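Local coordinates for protein leucine aminopeptidase 2, chloroplastic (Streptomyces sp. BC16019, PDB 5LHJ) that probably acts as a manganese-dependent M17-family metalloaminopeptidase that removes N-terminal amino acids from peptides and takes part in bottromycin maturation, at residues A88-S100 / R111-P123. Numbering follows the deposited sequence.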
loop_
_atom_site.group_PDB
_atom_site.type_symbol
_atom_site.label_atom_id
_atom_site.label_comp_id
_atom_site.label_asym_id
_atom_site.label_seq_id
_atom_site.Cartn_x
_atom_site.Cartn_y
_atom_site.Cartn_z
ATOM N N ALA A 88 -47.012 6.520 4.205
ATOM C CA ALA A 88 -46.481 6.163 5.523
ATOM C C ALA A 88 -46.492 4.658 5.747
ATOM O O ALA A 88 -47.411 3.970 5.321
ATOM C CB ALA A 88 -47.263 6.867 6.625
ATOM N N THR A 89 -45.448 4.164 6.409
ATOM C CA THR A 89 -45.301 2.754 6.765
ATOM C C THR A 89 -45.067 2.652 8.264
ATOM O O THR A 89 -44.923 3.664 8.936
ATOM C CB THR A 89 -44.077 2.144 6.075
ATOM O OG1 THR A 89 -42.889 2.808 6.543
ATOM C CG2 THR A 89 -44.194 2.281 4.554
ATOM N N ALA A 90 -44.998 1.429 8.780
ATOM C CA ALA A 90 -44.610 1.209 10.174
ATOM C C ALA A 90 -43.242 1.837 10.493
ATOM O O ALA A 90 -43.044 2.374 11.582
ATOM C CB ALA A 90 -44.618 -0.279 10.508
ATOM N N ALA A 91 -42.312 1.805 9.532
ATOM C CA ALA A 91 -40.988 2.408 9.712
ATOM C C ALA A 91 -41.069 3.931 9.910
ATOM O O ALA A 91 -40.264 4.504 10.641
ATOM C CB ALA A 91 -40.076 2.071 8.531
ATOM N N THR A 92 -42.026 4.577 9.243
ATOM C CA THR A 92 -42.298 5.994 9.458
ATOM C C THR A 92 -42.614 6.271 10.924
ATOM O O THR A 92 -42.073 7.210 11.512
ATOM C CB THR A 92 -43.485 6.490 8.614
ATOM O OG1 THR A 92 -43.347 6.028 7.259
ATOM C CG2 THR A 92 -43.557 8.013 8.623
ATOM N N PHE A 93 -43.489 5.449 11.505
ATOM C CA PHE A 93 -43.868 5.599 12.916
ATOM C C PHE A 93 -42.726 5.302 13.878
ATOM O O PHE A 93 -42.560 5.983 14.889
ATOM C CB PHE A 93 -45.107 4.751 13.231
ATOM C CG PHE A 93 -46.363 5.350 12.687
ATOM C CD1 PHE A 93 -46.785 5.053 11.400
ATOM C CD2 PHE A 93 -47.097 6.260 13.436
ATOM C CE1 PHE A 93 -47.925 5.642 10.872
ATOM C CE2 PHE A 93 -48.240 6.852 12.919
ATOM C CZ PHE A 93 -48.654 6.540 11.636
ATOM N N ARG A 94 -41.932 4.292 13.552
ATOM C CA ARG A 94 -40.788 3.923 14.369
ATOM C C ARG A 94 -39.791 5.085 14.404
ATOM O O ARG A 94 -39.347 5.520 15.471
ATOM C CB ARG A 94 -40.157 2.628 13.811
ATOM C CG ARG A 94 -39.351 1.847 14.808
ATOM C CD ARG A 94 -38.797 0.561 14.223
ATOM N NE ARG A 94 -39.799 -0.493 14.043
ATOM C CZ ARG A 94 -40.310 -0.910 12.880
ATOM N NH1 ARG A 94 -39.950 -0.387 11.692
ATOM N NH2 ARG A 94 -41.199 -1.888 12.902
ATOM N N ALA A 95 -39.477 5.619 13.224
ATOM C CA ALA A 95 -38.572 6.769 13.101
ATOM C C ALA A 95 -39.104 8.047 13.766
ATOM O O ALA A 95 -38.335 8.788 14.378
ATOM C CB ALA A 95 -38.244 7.036 11.631
ATOM N N ALA A 96 -40.403 8.324 13.625
ATOM C CA ALA A 96 -41.016 9.494 14.272
ATOM C C ALA A 96 -40.962 9.409 15.792
ATOM O O ALA A 96 -40.746 10.414 16.464
ATOM C CB ALA A 96 -42.454 9.694 13.808
ATOM N N ALA A 97 -41.156 8.206 16.342
ATOM C CA ALA A 97 -41.077 8.015 17.787
ATOM C C ALA A 97 -39.649 8.249 18.286
ATOM O O ALA A 97 -39.438 8.873 19.325
ATOM C CB ALA A 97 -41.542 6.619 18.169
ATOM N N ALA A 98 -38.661 7.761 17.539
ATOM C CA ALA A 98 -37.261 7.980 17.924
ATOM C C ALA A 98 -36.896 9.470 17.872
ATOM O O ALA A 98 -36.216 9.976 18.771
ATOM C CB ALA A 98 -36.324 7.166 17.048
ATOM N N ALA A 99 -37.372 10.176 16.848
ATOM C CA ALA A 99 -37.162 11.636 16.745
ATOM C C ALA A 99 -37.801 12.408 17.904
ATOM O O ALA A 99 -37.236 13.388 18.392
ATOM C CB ALA A 99 -37.695 12.164 15.421
ATOM N N SER A 100 -38.995 11.972 18.312
ATOM C CA SER A 100 -39.703 12.557 19.449
ATOM C C SER A 100 -38.910 12.447 20.748
ATOM O O SER A 100 -38.764 13.437 21.476
ATOM C CB SER A 100 -41.082 11.896 19.646
ATOM O OG SER A 100 -41.890 12.056 18.492
ATOM N N ARG A 111 -45.451 11.869 26.748
ATOM C CA ARG A 111 -46.550 11.070 26.208
ATOM C C ARG A 111 -46.507 11.168 24.689
ATOM O O ARG A 111 -46.600 12.266 24.143
ATOM C CB ARG A 111 -47.917 11.546 26.720
ATOM C CG ARG A 111 -49.022 10.551 26.397
ATOM C CD ARG A 111 -50.394 11.013 26.845
ATOM N NE ARG A 111 -50.970 12.016 25.941
ATOM C CZ ARG A 111 -51.402 13.230 26.289
ATOM N NH1 ARG A 111 -51.363 13.671 27.551
ATOM N NH2 ARG A 111 -51.910 14.027 25.354
ATOM N N LEU A 112 -46.339 10.023 24.025
ATOM C CA LEU A 112 -46.390 9.941 22.573
ATOM C C LEU A 112 -47.820 9.637 22.138
ATOM O O LEU A 112 -48.351 8.563 22.457
ATOM C CB LEU A 112 -45.464 8.819 22.071
ATOM C CG LEU A 112 -44.021 8.924 22.569
ATOM C CD1 LEU A 112 -43.233 7.687 22.176
ATOM C CD2 LEU A 112 -43.373 10.185 22.044
ATOM N N ASP A 113 -48.437 10.580 21.428
ATOM C CA ASP A 113 -49.750 10.363 20.814
ATOM C C ASP A 113 -49.656 9.940 19.347
ATOM O O ASP A 113 -50.676 9.862 18.668
ATOM C CB ASP A 113 -50.611 11.632 20.938
ATOM C CG ASP A 113 -51.024 11.941 22.377
ATOM O OD1 ASP A 113 -50.685 11.183 23.311
ATOM O OD2 ASP A 113 -51.706 12.964 22.588
ATOM N N LEU A 114 -48.455 9.613 18.868
ATOM C CA LEU A 114 -48.227 9.358 17.442
ATOM C C LEU A 114 -49.084 8.233 16.865
ATOM O O LEU A 114 -49.539 8.327 15.726
ATOM C CB LEU A 114 -46.744 9.021 17.176
ATOM C CG LEU A 114 -45.672 10.017 17.617
ATOM C CD1 LEU A 114 -44.302 9.433 17.294
ATOM C CD2 LEU A 114 -45.806 11.389 16.981
ATOM N N ALA A 115 -49.294 7.167 17.636
ATOM C CA ALA A 115 -50.052 6.005 17.142
ATOM C C ALA A 115 -51.552 6.291 16.980
ATOM O O ALA A 115 -52.264 5.482 16.375
ATOM C CB ALA A 115 -49.834 4.791 18.039
ATOM N N LEU A 116 -52.027 7.412 17.532
ATOM C CA LEU A 116 -53.411 7.865 17.340
ATOM C C LEU A 116 -53.647 8.498 15.978
ATOM O O LEU A 116 -54.790 8.570 15.531
ATOM C CB LEU A 116 -53.820 8.852 18.437
ATOM C CG LEU A 116 -53.772 8.298 19.865
ATOM C CD1 LEU A 116 -54.073 9.378 20.894
ATOM C CD2 LEU A 116 -54.719 7.129 20.029
ATOM N N ALA A 117 -52.587 8.956 15.318
ATOM C CA ALA A 117 -52.707 9.479 13.955
ATOM C C ALA A 117 -53.174 8.370 13.002
ATOM O O ALA A 117 -52.478 7.368 12.796
ATOM C CB ALA A 117 -51.389 10.079 13.485
ATOM N N ASP A 118 -54.379 8.535 12.465
ATOM C CA ASP A 118 -54.943 7.578 11.507
ATOM C C ASP A 118 -55.010 8.265 10.145
ATOM O O ASP A 118 -54.638 9.428 10.007
ATOM C CB ASP A 118 -56.305 7.024 11.984
ATOM C CG ASP A 118 -57.357 8.110 12.228
ATOM O OD1 ASP A 118 -57.149 9.281 11.858
ATOM O OD2 ASP A 118 -58.409 7.780 12.804
ATOM N N GLY A 119 -55.458 7.556 9.130
ATOM C CA GLY A 119 -55.469 8.141 7.794
ATOM C C GLY A 119 -54.441 7.501 6.898
ATOM O O GLY A 119 -54.635 7.478 5.693
ATOM N N SER A 120 -53.343 6.989 7.462
ATOM C CA SER A 120 -52.446 6.127 6.688
ATOM C C SER A 120 -53.042 4.734 6.578
ATOM O O SER A 120 -54.018 4.407 7.255
ATOM C CB SER A 120 -51.036 6.050 7.304
ATOM O OG SER A 120 -51.013 5.216 8.450
ATOM N N GLY A 121 -52.433 3.912 5.728
ATOM C CA GLY A 121 -52.777 2.499 5.625
ATOM C C GLY A 121 -52.204 1.597 6.714
ATOM O O GLY A 121 -52.448 0.392 6.686
ATOM N N VAL A 122 -51.457 2.157 7.674
ATOM C CA VAL A 122 -50.852 1.370 8.748
ATOM C C VAL A 122 -51.920 1.138 9.825
ATOM O O VAL A 122 -52.385 2.104 10.431
ATOM C CB VAL A 122 -49.634 2.067 9.386
ATOM C CG1 VAL A 122 -48.981 1.163 10.433
ATOM C CG2 VAL A 122 -48.605 2.454 8.320
ATOM N N PRO A 123 -52.310 -0.129 10.064
ATOM C CA PRO A 123 -53.344 -0.406 11.069
ATOM C C PRO A 123 -52.934 -0.002 12.481
ATOM O O PRO A 123 -51.731 0.054 12.785
ATOM C CB PRO A 123 -53.535 -1.924 10.991
ATOM C CG PRO A 123 -52.959 -2.338 9.688
ATOM C CD PRO A 123 -51.855 -1.368 9.401
HETATM O O HOH W 1 -49.898 4.550 4.252
#
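Phe-93 reaches from the helix into the curved segment 113-122, which includes a short 3-10 turn, its ring bordered by the carbonyl oxygens of Leu-114 and Ala-117, by Ser-120 OG and by Val-122 CG2. With CG beside the backbone N (chi1 -75°), the ring drops away from the helix, and its edge meets the carbonyl of Leu-114, whose O lies in the ring plane 3.4 Å from Phe-93 CE2. Farther round the same rim, Phe-93 CE1 comes to 3.9 Å from Ser-120 OG. Val-122 CG2 approaches Phe-93 CE1 obliquely and presses mainly on the start of the helix, 3.5 Å from Thr-89 C; the side chains of Phe-93 and Val-122 run past each other in opposite senses. About one turn along the helix, Leu-114 pushes CD1 against the backbone of Ala-97, 3.5 Å from its N, where the short side chains of Ala-96 and Ala-97 let the methyl come close. Ser-100 closes this end: its CB rests on Leu-112 CD2 at 3.7 Å, while its hydroxyl turns back along the helix to donate to Ala-96 O. That oxygen also accepts from Ser-100 N, the two donors coming from opposite faces of the carbonyl plane. At the other end Ala-88 CB packs on Ser-120 CB, and a water 2.8 Å from Ala-88 O also accepts from Gly-121 N. Ser-120 OG, held between the backbone N and carbonyl carbon (chi1 76°), takes the N-H of Val-122 in an ST turn. Arg-127 of helix 124-139 donates through NE to Ala-115 O and through NH1 to Val-122 O, and Val-131 covers Leu-112 and Leu-114. Helix 90-102 and strand 109-112 thus complete a beta-alpha-beta crossover from strand 76-81 in the macro-like N-terminal domain of M17 aminopeptidases.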